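Local coordinates for protein cysteine desulfurase (Elizabethkingia anophelis NUHP1, PDB 5VPR) that probably catalyses the pyridoxal-phosphate-dependent removal of sulfur from L-cysteine, yielding L-alanine and passing the sulfur to a carrier, at residues 223-228 and 247-252. Residues are numbered along the deposited sequence; the frame is centred on the assembly and turned at random.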
loop_
_atom_site.group_PDB
_atom_site.type_symbol
_atom_site.label_atom_id
_atom_site.label_comp_id
_atom_site.label_asym_id
_atom_site.label_seq_id
_atom_site.Cartn_x
_atom_site.Cartn_y
_atom_site.Cartn_z
ATOM N N ASP A 223 2.930 -12.972 -11.698
ATOM C CA ASP A 223 2.786 -14.373 -11.315
ATOM C C ASP A 223 2.758 -14.559 -9.792
ATOM O O ASP A 223 3.203 -15.583 -9.265
ATOM C CB ASP A 223 3.892 -15.230 -11.956
ATOM C CG ASP A 223 3.628 -16.702 -11.800
ATOM O OD1 ASP A 223 2.442 -17.087 -11.934
ATOM O OD2 ASP A 223 4.584 -17.453 -11.514
ATOM N N CYS A 224 2.216 -13.588 -9.053
ATOM C CA CYS A 224 1.919 -13.839 -7.651
ATOM C C CYS A 224 0.714 -14.772 -7.539
ATOM O O CYS A 224 -0.121 -14.857 -8.447
ATOM C CB CYS A 224 1.625 -12.524 -6.924
ATOM S SG CYS A 224 0.310 -11.603 -7.768
ATOM N N ASP A 225 0.631 -15.500 -6.426
ATOM C CA ASP A 225 -0.588 -16.258 -6.151
ATOM C C ASP A 225 -1.645 -15.411 -5.451
ATOM O O ASP A 225 -2.846 -15.634 -5.657
ATOM C CB ASP A 225 -0.275 -17.475 -5.290
ATOM C CG ASP A 225 0.561 -18.503 -6.031
ATOM O OD1 ASP A 225 0.162 -18.879 -7.146
ATOM O OD2 ASP A 225 1.610 -18.907 -5.502
ATOM N N PHE A 226 -1.210 -14.460 -4.627
ATOM C CA PHE A 226 -2.076 -13.502 -3.950
ATOM C C PHE A 226 -1.455 -12.120 -4.054
ATOM O O PHE A 226 -0.231 -11.977 -4.046
ATOM C CB PHE A 226 -2.254 -13.801 -2.458
ATOM C CG PHE A 226 -2.702 -15.176 -2.159
ATOM C CD1 PHE A 226 -1.781 -16.157 -1.828
ATOM C CD2 PHE A 226 -4.047 -15.499 -2.185
ATOM C CE1 PHE A 226 -2.191 -17.439 -1.536
ATOM C CE2 PHE A 226 -4.463 -16.786 -1.898
ATOM C CZ PHE A 226 -3.538 -17.754 -1.574
ATOM N N PHE A 227 -2.307 -11.095 -4.106
ATOM C CA PHE A 227 -1.854 -9.709 -4.114
ATOM C C PHE A 227 -2.857 -8.897 -3.311
ATOM O O PHE A 227 -4.039 -8.903 -3.642
ATOM C CB PHE A 227 -1.737 -9.156 -5.541
ATOM C CG PHE A 227 -1.123 -7.772 -5.605
ATOM C CD1 PHE A 227 0.255 -7.610 -5.642
ATOM C CD2 PHE A 227 -1.928 -6.636 -5.618
ATOM C CE1 PHE A 227 0.830 -6.340 -5.694
ATOM C CE2 PHE A 227 -1.361 -5.357 -5.656
ATOM C CZ PHE A 227 0.023 -5.211 -5.702
ATOM N N ALA A 228 -2.403 -8.215 -2.256
ATOM C CA ALA A 228 -3.315 -7.515 -1.356
ATOM C C ALA A 228 -2.943 -6.040 -1.227
ATOM O O ALA A 228 -1.757 -5.692 -1.189
ATOM C CB ALA A 228 -3.322 -8.187 0.027
ATOM N N ALA A 247 -7.358 -17.898 -9.510
ATOM C CA ALA A 247 -8.511 -18.786 -9.342
ATOM C C ALA A 247 -8.067 -20.191 -8.963
ATOM O O ALA A 247 -8.658 -20.821 -8.078
ATOM C CB ALA A 247 -9.353 -18.826 -10.620
ATOM N N SER A 248 -7.007 -20.693 -9.608
ATOM C CA SER A 248 -6.556 -22.051 -9.319
ATOM C C SER A 248 -6.047 -22.199 -7.888
ATOM O O SER A 248 -6.034 -23.317 -7.360
ATOM C CB SER A 248 -5.468 -22.465 -10.314
ATOM O OG SER A 248 -4.424 -21.505 -10.348
ATOM N N VAL A 249 -5.639 -21.106 -7.248
ATOM C CA VAL A 249 -5.182 -21.162 -5.864
ATOM C C VAL A 249 -6.329 -20.947 -4.889
ATOM O O VAL A 249 -6.438 -21.661 -3.885
ATOM C CB VAL A 249 -4.062 -20.133 -5.660
ATOM C CG1 VAL A 249 -3.662 -20.054 -4.192
ATOM C CG2 VAL A 249 -2.879 -20.514 -6.528
ATOM N N LEU A 250 -7.187 -19.960 -5.174
ATOM C CA LEU A 250 -8.370 -19.730 -4.347
ATOM C C LEU A 250 -9.202 -20.997 -4.209
ATOM O O LEU A 250 -9.696 -21.310 -3.119
ATOM C CB LEU A 250 -9.216 -18.604 -4.942
ATOM C CG LEU A 250 -8.636 -17.192 -4.829
ATOM C CD1 LEU A 250 -9.647 -16.178 -5.326
ATOM C CD2 LEU A 250 -8.195 -16.878 -3.406
ATOM N N GLU A 251 -9.354 -21.746 -5.304
ATOM C CA GLU A 251 -10.126 -22.981 -5.299
ATOM C C GLU A 251 -9.483 -24.091 -4.478
ATOM O O GLU A 251 -10.111 -25.136 -4.297
ATOM C CB GLU A 251 -10.341 -23.459 -6.734
ATOM C CG GLU A 251 -11.241 -22.536 -7.539
ATOM C CD GLU A 251 -11.332 -22.926 -9.000
ATOM O OE1 GLU A 251 -10.554 -23.807 -9.433
ATOM O OE2 GLU A 251 -12.182 -22.346 -9.714
ATOM N N GLN A 252 -8.260 -23.907 -3.986
ATOM C CA GLN A 252 -7.656 -24.886 -3.093
ATOM C C GLN A 252 -7.859 -24.541 -1.624
ATOM O O GLN A 252 -7.617 -25.395 -0.764
ATOM C CB GLN A 252 -6.155 -25.028 -3.399
ATOM C CG GLN A 252 -5.861 -25.526 -4.815
ATOM C CD GLN A 252 -4.368 -25.600 -5.129
ATOM O OE1 GLN A 252 -3.594 -26.183 -4.374
ATOM N NE2 GLN A 252 -3.961 -24.995 -6.242
#
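The ring of Phe226 meets Leu250 at its edge, where methyl CD2 lies near the ring plane, 4.0 Å from Phe226 CE2. Val249 approaches the end of the same ring obliquely, its CG1 3.5 Å from Phe226 CZ. The second branch of Val249 serves the other flat group: CG2 stands to one face of the Asp225 carboxylate, off its plane, 3.5 Å from OD1, the two side chains crossing at roughly a right angle. With CG1 anti to the backbone N (chi1 174°), the valine sends that methyl to the phenyl end and leaves CG2 for the carboxylate. Both buried carboxylate oxygens find polar partners: OD2 accepts the backbone N-H of Ile204 and pairs with Arg197, which also holds Asp223, while Lys246 adds a long, weak ion pair to OD1. Gln252 folds back on the helical turn, NE2 donating to Ser248 O over 2.9 Å, from above the carbonyl plane. Leu253 adds to the packing around Phe226. The short helix 247-250 follows strand 241-245, which lies antiparallel between 95-98 and 226-230, and packs beside the start of the latter. These strands belong to the seven-stranded mixed sheet characteristic of the large domain of fold-type I pyridoxal-phosphate enzymes, which include the class-V aminotransferase family.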